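Local coordinates for tRNA (guanine(9)-N1)-methyltransferase (Schizosaccharomyces pombe, PDB 4JWH), which catalyses transfer of a methyl group from S-adenosyl-L-methionine to N1 of guanine at position 9 of cytoplasmic tRNA, at residues R130-S133 and A134-A138; L265-D269 and W270-F274; N166-K169 and R170-P173. All coordinates share one frame; numbering follows the deposited sequence.

Contact 1: residues R130-S133 and A134-A138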
ATOM      1  N   ARG A 130       4.744   9.447   1.410  1.00 21.31           N
ATOM      2  CA  ARG A 130       4.181   9.278   2.756  0.50 21.36           C
ATOM      3  C   ARG A 130       4.278   7.824   3.219  1.00 20.60           C
ATOM      4  O   ARG A 130       4.489   7.580   4.402  1.00 21.19           O
ATOM      5  CB  ARG A 130       2.739   9.826   2.878  0.50 21.52           C
ATOM      6  CG  ARG A 130       2.680  11.297   3.365  0.50 23.75           C
ATOM      7  CD  ARG A 130       1.299  11.739   3.868  0.50 25.30           C
ATOM      8  NE  ARG A 130       0.624  12.672   2.961  0.50 28.34           N
ATOM      9  CZ  ARG A 130      -0.532  13.271   3.247  0.50 29.50           C
ATOM     10  NH1 ARG A 130      -1.128  13.045   4.408  0.50 28.43           N
ATOM     11  NH2 ARG A 130      -1.094  14.100   2.380  0.50 31.40           N
ATOM     12  N   CYS A 131       4.155   6.864   2.291  1.00 19.97           N
ATOM     13  CA  CYS A 131       4.287   5.422   2.652  1.00 19.65           C
ATOM     14  C   CYS A 131       5.710   5.151   3.146  1.00 19.65           C
ATOM     15  O   CYS A 131       5.904   4.503   4.185  1.00 18.58           O
ATOM     16  CB  CYS A 131       3.981   4.473   1.483  1.00 18.73           C
ATOM     17  SG  CYS A 131       2.222   4.421   0.899  1.00 19.62           S
ATOM     18  N   HIS A 132       6.699   5.630   2.397  1.00 19.93           N
ATOM     19  CA  HIS A 132       8.080   5.525   2.888  1.00 21.11           C
ATOM     20  C   HIS A 132       8.279   6.211   4.244  1.00 21.03           C
ATOM     21  O   HIS A 132       8.903   5.650   5.144  1.00 21.20           O
ATOM     22  CB  HIS A 132       9.078   6.080   1.869  1.00 21.81           C
ATOM     23  CG  HIS A 132      10.469   6.162   2.399  1.00 24.32           C
ATOM     24  ND1 HIS A 132      11.071   7.361   2.721  1.00 24.90           N
ATOM     25  CD2 HIS A 132      11.362   5.189   2.714  1.00 27.34           C
ATOM     26  CE1 HIS A 132      12.290   7.124   3.178  1.00 26.73           C
ATOM     27  NE2 HIS A 132      12.495   5.818   3.174  1.00 27.91           N
ATOM     28  N   SER A 133       7.735   7.417   4.425  1.00 21.40           N
ATOM     29  CA  SER A 133       7.996   8.149   5.689  1.00 22.31           C
ATOM     30  C   SER A 133       7.328   7.437   6.868  1.00 21.08           C
ATOM     31  O   SER A 133       7.916   7.309   7.934  1.00 20.83           O
ATOM     32  CB  SER A 133       7.525   9.610   5.604  1.00 22.25           C
ATOM     33  OG  SER A 133       7.934  10.160   4.356  1.00 30.53           O
ATOM     34  N   ALA A 134       6.093   6.982   6.664  1.00 20.64           N
ATOM     35  CA  ALA A 134       5.365   6.223   7.694  1.00 20.21           C
ATOM     36  C   ALA A 134       6.099   4.902   8.007  1.00 20.44           C
ATOM     37  O   ALA A 134       6.241   4.514   9.165  1.00 20.48           O
ATOM     38  CB  ALA A 134       3.941   5.969   7.239  1.00 19.88           C
ATOM     39  N   ASN A 135       6.620   4.243   6.975  1.00 19.99           N
ATOM     40  CA  ASN A 135       7.420   3.040   7.207  1.00 20.22           C
ATOM     41  C   ASN A 135       8.686   3.252   8.034  1.00 20.14           C
ATOM     42  O   ASN A 135       9.042   2.426   8.872  1.00 20.36           O
ATOM     43  CB  ASN A 135       7.814   2.402   5.880  1.00 19.92           C
ATOM     44  CG  ASN A 135       8.212   0.961   6.049  1.00 20.14           C
ATOM     45  OD1 ASN A 135       7.596   0.234   6.803  1.00 19.51           O
ATOM     46  ND2 ASN A 135       9.224   0.541   5.330  1.00 24.49           N
ATOM     47  N   ARG A 136       9.373   4.351   7.773  1.00 21.32           N
ATOM     48  CA  ARG A 136      10.639   4.660   8.444  1.00 23.57           C
ATOM     49  C   ARG A 136      10.520   4.806   9.969  1.00 23.43           C
ATOM     50  O   ARG A 136      11.423   4.387  10.703  1.00 22.78           O
ATOM     51  CB  ARG A 136      11.276   5.929   7.837  1.00 24.30           C
ATOM     52  CG  ARG A 136      12.752   6.146   8.266  1.00 29.38           C
ATOM     53  CD  ARG A 136      13.705   5.008   7.748  1.00 37.60           C
ATOM     54  NE  ARG A 136      13.991   5.177   6.327  1.00 39.99           N
ATOM     55  CZ  ARG A 136      14.953   5.967   5.850  1.00 40.41           C
ATOM     56  NH1 ARG A 136      15.756   6.628   6.680  1.00 40.89           N
ATOM     57  NH2 ARG A 136      15.106   6.100   4.540  1.00 39.40           N
ATOM     58  N   THR A 137       9.413   5.408  10.423  1.00 23.09           N
ATOM     59  CA  THR A 137       9.187   5.681  11.831  1.00 23.67           C
ATOM     60  C   THR A 137       8.378   4.557  12.494  1.00 24.16           C
ATOM     61  O   THR A 137       8.102   4.615  13.697  1.00 25.11           O
ATOM     62  CB  THR A 137       8.451   7.044  12.048  1.00 23.90           C
ATOM     63  OG1 THR A 137       7.204   7.044  11.342  1.00 23.57           O
ATOM     64  CG2 THR A 137       9.298   8.220  11.594  1.00 24.03           C
ATOM     65  N   ALA A 138       7.994   3.538  11.715  1.00 23.41           N
ATOM     66  CA  ALA A 138       7.089   2.507  12.215  1.00 22.68           C
ATOM     67  C   ALA A 138       7.780   1.652  13.287  1.00 22.92           C
ATOM     68  O   ALA A 138       9.009   1.457  13.240  1.00 23.04           O
ATOM     69  CB  ALA A 138       6.621   1.626  11.077  1.00 22.37           C
TER
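His-132 and Arg-136, one helical turn apart, lie side by side and point the same way, so that the imidazole can accept a hydrogen bond from the guanidinium. Arg-136 NH2 donates to His-132 NE2 over 3.0 Å, approaching at the ring edge almost in the imidazole plane, although the two flat groups stand 79° apart. The bond is bent, with an N-H...N angle of 137°, and NE2 lies tilted out of the guanidinium plane. NE2 also receives a weak bond from Lys-169 N. Bends at its second and third torsions curl the arginine chain back toward the ring instead of letting it run straight out from the helix.

Beneath this pair run the i to i+4 hydrogen bonds of the alpha-helix: Ala-134 N to Arg-130 O at 2.8 Å, Asn-135 N to Cys-131 O at 2.9 Å and Arg-136 N to His-132 O at 3.0 Å. The bond from Thr-137 N to Ser-133 O is stretched to 3.5 Å and weak. Ser-133 turns its hydroxyl back to Thr-129 O, while Asn-135 ND2 binds Val-142 O beyond the helix.

Helix 118-137 links parallel strands 105-109 and 143-147 in a beta-alpha-beta unit; Cys-131 and Asn-135 pack on Phe-258 of helix 254-267.

Contact 2: residues L265-D269 and W270-F274; sequences LEYRD and WEKAF
Between Tyr-267 and Lys-272 the chain breaks from one helix and starts another: Arg-268 leaves helical geometry with a positive phi of 55°, Asp-269 is extended, and a new helix begins at Trp-270. Asp-269 is its N-cap. With CG anti to the backbone N (chi1 175°), its carboxylate swings over the first turn, and OD2 accepts from Lys-272 N at 3.2 Å, the amide lying well above the carboxylate plane. Asp-269 OD2 also lies 3.0 Å from Glu-271 N. This negative charge at the helix start is likely to interact favourably with the helix dipole. The first backbone bond of the helix, Ala-273 N to Asp-269 O, is weak at 3.5 Å.

Lys-272 reaches back from the second helix to the end of the first. Its extended chain crosses the Tyr-267 side chain at about a right angle and lies across one ring face: CD sits 3.6 Å from the ring centroid in a CH-pi contact, and NZ, 4.1 Å from the centroid of the Tyr-267 ring, makes an off-centre cation-pi contact. The opposite face has Glu-266 CB near its rim, and the phenol OH is hydrogen-bonded to Arg-93. A serine in place of Tyr-267 would probably leave the lysine methylenes without their aromatic platform, its ammonium without the cation-pi contact, and Arg-93 without the phenol.

Helix 270-277 folds back onto helix 254-267: Trp-270 stacks on Trp-264 and touches Ile-260, Ala-273 meets Leu-263, and Trp-270 NE1 reaches Thr-201 O in the loop before strand 208-212.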
ATOM      1  N   LEU A 265       0.318  -3.630  12.645  1.00 21.68           N
ATOM      2  CA  LEU A 265       1.513  -4.339  13.121  1.00 22.66           C
ATOM      3  C   LEU A 265       1.873  -3.923  14.552  1.00 23.48           C
ATOM      4  O   LEU A 265       2.135  -4.773  15.411  1.00 23.62           O
ATOM      5  CB  LEU A 265       2.689  -4.139  12.171  1.00 21.92           C
ATOM      6  CG  LEU A 265       2.425  -4.710  10.782  1.00 23.30           C
ATOM      7  CD1 LEU A 265       3.554  -4.372   9.832  1.00 25.14           C
ATOM      8  CD2 LEU A 265       2.166  -6.236  10.840  1.00 19.76           C
ATOM      9  N   GLU A 266       1.860  -2.616  14.808  1.00 24.08           N
ATOM     10  CA  GLU A 266       2.153  -2.098  16.137  1.00 25.87           C
ATOM     11  C   GLU A 266       1.105  -2.479  17.188  1.00 26.02           C
ATOM     12  O   GLU A 266       1.442  -3.025  18.242  1.00 27.14           O
ATOM     13  CB  GLU A 266       2.293  -0.578  16.084  1.00 25.14           C
ATOM     14  CG  GLU A 266       2.456   0.012  17.472  1.00 31.09           C
ATOM     15  CD  GLU A 266       3.046   1.419  17.496  1.00 34.44           C
ATOM     16  OE1 GLU A 266       3.577   1.895  16.469  1.00 34.01           O
ATOM     17  OE2 GLU A 266       2.986   2.026  18.584  1.00 39.58           O
ATOM     18  N   TYR A 267      -0.159  -2.171  16.912  1.00 26.12           N
ATOM     19  CA  TYR A 267      -1.187  -2.291  17.947  1.00 26.91           C
ATOM     20  C   TYR A 267      -1.861  -3.657  17.943  1.00 27.03           C
ATOM     21  O   TYR A 267      -2.334  -4.115  18.983  1.00 27.00           O
ATOM     22  CB  TYR A 267      -2.266  -1.195  17.785  1.00 27.44           C
ATOM     23  CG  TYR A 267      -1.770   0.236  17.810  1.00 28.94           C
ATOM     24  CD1 TYR A 267      -0.827   0.663  18.754  1.00 32.91           C
ATOM     25  CD2 TYR A 267      -2.255   1.176  16.900  1.00 32.20           C
ATOM     26  CE1 TYR A 267      -0.372   2.020  18.785  1.00 32.74           C
ATOM     27  CE2 TYR A 267      -1.810   2.522  16.922  1.00 31.97           C
ATOM     28  CZ  TYR A 267      -0.865   2.927  17.854  1.00 33.47           C
ATOM     29  OH  TYR A 267      -0.446   4.252  17.877  1.00 35.76           O
ATOM     30  N   ARG A 268      -1.903  -4.296  16.769  1.00 26.92           N
ATOM     31  CA  ARG A 268      -2.712  -5.517  16.541  1.00 27.35           C
ATOM     32  C   ARG A 268      -4.208  -5.378  16.878  1.00 26.93           C
ATOM     33  O   ARG A 268      -4.880  -6.342  17.313  1.00 27.79           O
ATOM     34  CB  ARG A 268      -2.043  -6.748  17.156  1.00 28.24           C
ATOM     35  CG  ARG A 268      -0.714  -7.088  16.462  1.00 29.83           C
ATOM     36  CD  ARG A 268      -0.037  -8.278  17.098  1.00 34.66           C
ATOM     37  NE  ARG A 268      -0.667  -9.534  16.696  1.00 37.06           N
ATOM     38  CZ  ARG A 268      -0.293 -10.260  15.638  1.00 38.52           C
ATOM     39  NH1 ARG A 268       0.719  -9.858  14.866  1.00 38.18           N
ATOM     40  NH2 ARG A 268      -0.944 -11.389  15.345  1.00 37.22           N
ATOM     41  N   ASP A 269      -4.720  -4.178  16.601  1.00 26.11           N
ATOM     42  CA  ASP A 269      -6.048  -3.712  16.984  1.00 25.04           C
ATOM     43  C   ASP A 269      -6.485  -2.836  15.807  1.00 24.94           C
ATOM     44  O   ASP A 269      -5.865  -1.786  15.531  1.00 24.81           O
ATOM     45  CB  ASP A 269      -5.861  -2.912  18.296  1.00 25.73           C
ATOM     46  CG  ASP A 269      -7.140  -2.228  18.802  1.00 29.24           C
ATOM     47  OD1 ASP A 269      -7.132  -1.816  19.990  1.00 33.30           O
ATOM     48  OD2 ASP A 269      -8.130  -2.095  18.059  1.00 29.64           O
ATOM     49  N   TRP A 270      -7.509  -3.256  15.063  1.00 23.67           N
ATOM     50  CA  TRP A 270      -7.883  -2.450  13.896  1.00 24.05           C
ATOM     51  C   TRP A 270      -8.509  -1.142  14.331  1.00 24.26           C
ATOM     52  O   TRP A 270      -8.328  -0.136  13.669  1.00 23.52           O
ATOM     53  CB  TRP A 270      -8.815  -3.170  12.902  1.00 23.49           C
ATOM     54  CG  TRP A 270      -8.201  -4.362  12.282  1.00 23.19           C
ATOM     55  CD1 TRP A 270      -8.393  -5.666  12.646  1.00 23.13           C
ATOM     56  CD2 TRP A 270      -7.322  -4.378  11.157  1.00 22.28           C
ATOM     57  NE1 TRP A 270      -7.650  -6.492  11.834  1.00 24.44           N
ATOM     58  CE2 TRP A 270      -6.990  -5.727  10.908  1.00 23.38           C
ATOM     59  CE3 TRP A 270      -6.751  -3.372  10.352  1.00 21.27           C
ATOM     60  CZ2 TRP A 270      -6.115  -6.108   9.885  1.00 21.44           C
ATOM     61  CZ3 TRP A 270      -5.877  -3.750   9.326  1.00 25.75           C
ATOM     62  CH2 TRP A 270      -5.566  -5.114   9.112  1.00 23.28           C
ATOM     63  N   GLU A 271      -9.239  -1.161  15.447  1.00 26.15           N
ATOM     64  CA  GLU A 271      -9.972   0.045  15.880  1.00 27.56           C
ATOM     65  C   GLU A 271      -9.009   1.191  16.178  1.00 27.19           C
ATOM     66  O   GLU A 271      -9.262   2.324  15.792  1.00 26.38           O
ATOM     67  CB  GLU A 271     -10.941  -0.264  17.033  1.00 27.91           C
ATOM     68  CG  GLU A 271     -11.934  -1.368  16.592  1.00 32.38           C
ATOM     69  CD  GLU A 271     -13.007  -1.739  17.607  1.00 37.66           C
ATOM     70  OE1 GLU A 271     -12.662  -2.194  18.724  1.00 40.03           O
ATOM     71  OE2 GLU A 271     -14.204  -1.579  17.265  1.00 37.95           O
ATOM     72  N   LYS A 272      -7.885   0.881  16.816  1.00 27.44           N
ATOM     73  CA  LYS A 272      -6.904   1.899  17.137  1.00 27.72           C
ATOM     74  C   LYS A 272      -6.283   2.479  15.877  1.00 27.10           C
ATOM     75  O   LYS A 272      -6.054   3.680  15.802  1.00 26.81           O
ATOM     76  CB  LYS A 272      -5.813   1.370  18.053  1.00 27.84           C
ATOM     77  CG  LYS A 272      -5.141   2.494  18.805  1.00 32.17           C
ATOM     78  CD  LYS A 272      -4.273   1.984  19.914  1.00 34.91           C
ATOM     79  CE  LYS A 272      -3.494   3.152  20.515  1.00 36.85           C
ATOM     80  NZ  LYS A 272      -2.607   2.677  21.617  1.00 38.19           N
ATOM     81  N   ALA A 273      -5.982   1.613  14.910  1.00 26.23           N
ATOM     82  CA  ALA A 273      -5.344   2.018  13.662  1.00 25.40           C
ATOM     83  C   ALA A 273      -6.291   2.959  12.899  1.00 26.09           C
ATOM     84  O   ALA A 273      -5.882   4.045  12.446  1.00 25.11           O
ATOM     85  CB  ALA A 273      -5.011   0.786  12.840  1.00 25.29           C
ATOM     86  N   PHE A 274      -7.561   2.561  12.791  1.00 25.64           N
ATOM     87  CA  PHE A 274      -8.566   3.426  12.184  1.00 27.09           C
ATOM     88  C   PHE A 274      -8.689   4.761  12.954  1.00 27.00           C
ATOM     89  O   PHE A 274      -8.727   5.822  12.355  1.00 27.00           O
ATOM     90  CB  PHE A 274      -9.949   2.741  12.130  1.00 27.18           C
ATOM     91  CG  PHE A 274      -9.983   1.480  11.325  1.00 28.91           C
ATOM     92  CD1 PHE A 274      -9.251   1.354  10.161  1.00 29.40           C
ATOM     93  CD2 PHE A 274     -10.803   0.412  11.718  1.00 31.80           C
ATOM     94  CE1 PHE A 274      -9.316   0.187   9.405  1.00 29.95           C
ATOM     95  CE2 PHE A 274     -10.871  -0.753  10.963  1.00 31.53           C
ATOM     96  CZ  PHE A 274     -10.119  -0.860   9.803  1.00 30.51           C
TER

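Contact 3: residues N166-K169 and R170-P173; sequences NNWK and RYNP
Trp-168 drives the edge of its six-membered ring into the face of Tyr-171, a T-shaped pair closed across a short bend in the chain. The ring planes stand 73° apart and the centroids are 4.7 Å from each other. Trp-168 CE3 sits over the middle of the phenol ring, 3.4 Å above its plane, and CZ3 lies farther out, 3.7 Å from both CZ and CE2 of Tyr-171. With CG anti to the backbone N (chi1 170°), the Tyr-171 ring is placed under the indole edge, while the Trp-168 CB closes the near end of the ring at 3.9 Å from Tyr-171 CD1.

Against this tight aromatic packing, the solvent side is looser: Lys-169 runs extended away from the rings. Arg-170 turns the chain with a positive phi of 49°, packs on Pro-101 and Pro-141, and sends its side chain toward Glu-143, with which it forms a long, weak ion pair, and toward Ser-102 O, a weak hydrogen bond.

Beyond the bend, Arg-170 and Asn-172 make backbone bonds to Leu-144, and Asn-172 also to Ala-146, setting 171-173 parallel beside strand 143-147. The arrangement is a turn leading into an outermost strand of the parallel sheet in this SPOUT-clan methyltransferase, away from the cofactor pocket.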
ATOM      1  N   ASN A 166      16.417   7.972  -4.301  1.00 35.54           N
ATOM      2  CA  ASN A 166      17.539   7.043  -4.414  1.00 35.08           C
ATOM      3  C   ASN A 166      18.229   6.827  -3.090  1.00 34.24           C
ATOM      4  O   ASN A 166      19.042   5.913  -2.962  1.00 33.65           O
ATOM      5  CB  ASN A 166      18.547   7.521  -5.463  1.00 35.65           C
ATOM      6  CG  ASN A 166      17.947   7.614  -6.841  1.00 36.19           C
ATOM      7  OD1 ASN A 166      17.225   6.723  -7.275  1.00 38.36           O
ATOM      8  ND2 ASN A 166      18.229   8.700  -7.535  1.00 37.78           N
ATOM      9  N   ASN A 167      17.890   7.662  -2.100  1.00 33.53           N
ATOM     10  CA  ASN A 167      18.465   7.558  -0.761  1.00 33.06           C
ATOM     11  C   ASN A 167      17.582   6.791   0.230  1.00 33.78           C
ATOM     12  O   ASN A 167      18.063   6.355   1.283  1.00 33.83           O
ATOM     13  CB  ASN A 167      18.798   8.949  -0.199  1.00 32.59           C
ATOM     14  CG  ASN A 167      19.974   9.634  -0.933  1.00 33.20           C
ATOM     15  OD1 ASN A 167      20.797   8.987  -1.605  1.00 29.66           O
ATOM     16  ND2 ASN A 167      20.043  10.953  -0.801  1.00 32.81           N
ATOM     17  N   TRP A 168      16.296   6.620  -0.113  1.00 33.25           N
ATOM     18  CA  TRP A 168      15.321   5.922   0.758  1.00 32.25           C
ATOM     19  C   TRP A 168      15.816   4.557   1.199  1.00 31.74           C
ATOM     20  O   TRP A 168      16.571   3.931   0.477  1.00 31.92           O
ATOM     21  CB  TRP A 168      13.984   5.758   0.034  1.00 31.52           C
ATOM     22  CG  TRP A 168      13.195   7.031  -0.107  1.00 31.63           C
ATOM     23  CD1 TRP A 168      13.562   8.296   0.303  1.00 30.01           C
ATOM     24  CD2 TRP A 168      11.918   7.172  -0.753  1.00 30.18           C
ATOM     25  NE1 TRP A 168      12.572   9.201  -0.030  1.00 30.94           N
ATOM     26  CE2 TRP A 168      11.558   8.541  -0.679  1.00 30.49           C
ATOM     27  CE3 TRP A 168      11.048   6.277  -1.384  1.00 30.12           C
ATOM     28  CZ2 TRP A 168      10.361   9.023  -1.192  1.00 28.96           C
ATOM     29  CZ3 TRP A 168       9.867   6.757  -1.910  1.00 29.93           C
ATOM     30  CH2 TRP A 168       9.532   8.125  -1.812  1.00 32.21           C
ATOM     31  N   LYS A 169      15.386   4.105   2.376  1.00 31.39           N
ATOM     32  CA  LYS A 169      15.730   2.784   2.923  1.00 31.85           C
ATOM     33  C   LYS A 169      14.507   1.827   2.966  1.00 31.62           C
ATOM     34  O   LYS A 169      13.368   2.293   2.953  1.00 31.08           O
ATOM     35  CB  LYS A 169      16.280   2.947   4.342  1.00 32.47           C
ATOM     36  CG  LYS A 169      17.526   3.851   4.422  1.00 37.08           C
ATOM     37  CD  LYS A 169      18.095   3.888   5.839  1.00 40.38           C
ATOM     38  CE  LYS A 169      19.373   4.689   5.884  1.00 43.02           C
ATOM     39  NZ  LYS A 169      19.889   4.683   7.277  1.00 46.07           N
ATOM     40  N   ARG A 170      14.755   0.513   3.030  1.00 31.04           N
ATOM     41  CA  ARG A 170      13.697  -0.514   3.035  1.00 30.77           C
ATOM     42  C   ARG A 170      12.695  -0.261   1.903  1.00 29.15           C
ATOM     43  O   ARG A 170      11.482  -0.419   2.065  1.00 29.03           O
ATOM     44  CB  ARG A 170      12.973  -0.583   4.402  1.00 31.08           C
ATOM     45  CG  ARG A 170      13.757  -1.270   5.517  1.00 34.91           C
ATOM     46  CD  ARG A 170      12.844  -2.110   6.444  1.00 36.86           C
ATOM     47  NE  ARG A 170      13.541  -3.318   6.886  1.00 42.85           N
ATOM     48  CZ  ARG A 170      12.985  -4.514   7.104  1.00 41.52           C
ATOM     49  NH1 ARG A 170      11.675  -4.723   6.957  1.00 37.72           N
ATOM     50  NH2 ARG A 170      13.764  -5.518   7.495  1.00 44.82           N
ATOM     51  N   TYR A 171      13.229   0.137   0.757  1.00 27.34           N
ATOM     52  CA  TYR A 171      12.437   0.566  -0.372  1.00 26.69           C
ATOM     53  C   TYR A 171      12.987  -0.072  -1.643  1.00 26.10           C
ATOM     54  O   TYR A 171      14.182  -0.014  -1.924  1.00 25.97           O
ATOM     55  CB  TYR A 171      12.435   2.091  -0.453  1.00 26.09           C
ATOM     56  CG  TYR A 171      11.839   2.678  -1.708  1.00 28.16           C
ATOM     57  CD1 TYR A 171      12.654   3.278  -2.674  1.00 26.83           C
ATOM     58  CD2 TYR A 171      10.451   2.696  -1.902  1.00 28.10           C
ATOM     59  CE1 TYR A 171      12.103   3.839  -3.826  1.00 30.63           C
ATOM     60  CE2 TYR A 171       9.895   3.242  -3.042  1.00 28.89           C
ATOM     61  CZ  TYR A 171      10.717   3.812  -4.009  1.00 28.88           C
ATOM     62  OH  TYR A 171      10.150   4.349  -5.150  1.00 28.55           O
ATOM     63  N   ASN A 172      12.113  -0.703  -2.394  1.00 25.07           N
ATOM     64  CA  ASN A 172      12.528  -1.486  -3.537  1.00 25.63           C
ATOM     65  C   ASN A 172      11.700  -1.175  -4.790  1.00 25.38           C
ATOM     66  O   ASN A 172      10.694  -1.854  -5.046  1.00 24.63           O
ATOM     67  CB  ASN A 172      12.450  -2.980  -3.184  1.00 25.68           C
ATOM     68  CG  ASN A 172      12.994  -3.296  -1.794  1.00 27.72           C
ATOM     69  OD1 ASN A 172      14.131  -3.730  -1.658  1.00 33.73           O
ATOM     70  ND2 ASN A 172      12.181  -3.066  -0.749  1.00 29.89           N
ATOM     71  N   PRO A 173      12.100  -0.143  -5.566  1.00 25.43           N
ATOM     72  CA  PRO A 173      11.389   0.074  -6.820  1.00 25.94           C
ATOM     73  C   PRO A 173      11.859  -0.896  -7.912  1.00 26.41           C
ATOM     74  O   PRO A 173      13.014  -1.352  -7.892  1.00 26.08           O
ATOM     75  CB  PRO A 173      11.724   1.526  -7.175  1.00 26.32           C
ATOM     76  CG  PRO A 173      13.098   1.743  -6.557  1.00 26.97           C
ATOM     77  CD  PRO A 173      13.118   0.901  -5.310  1.00 25.41           C
TER

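In the fold
Contacts 1 and 3 belong to one neighbourhood: their centres are 11 Å apart, and the indole of residues 166-169 stacks on the histidine of helix 118-137, joining that helix to the edge of the sheet. Contact 2 stands apart, about 26 Å from contact 3 between centres, though helix 254-267, whose C-terminal end it includes, also packs against the helix of contact 1. Contact 1 is partly buried; contacts 2 and 3 are surface contacts. The chemistry differs accordingly: regular helical backbone bonding topped by a polar side-chain bond within a continuous helix, a cap with cation-pi packing where two helices meet, and an aromatic pair where a loop becomes strand.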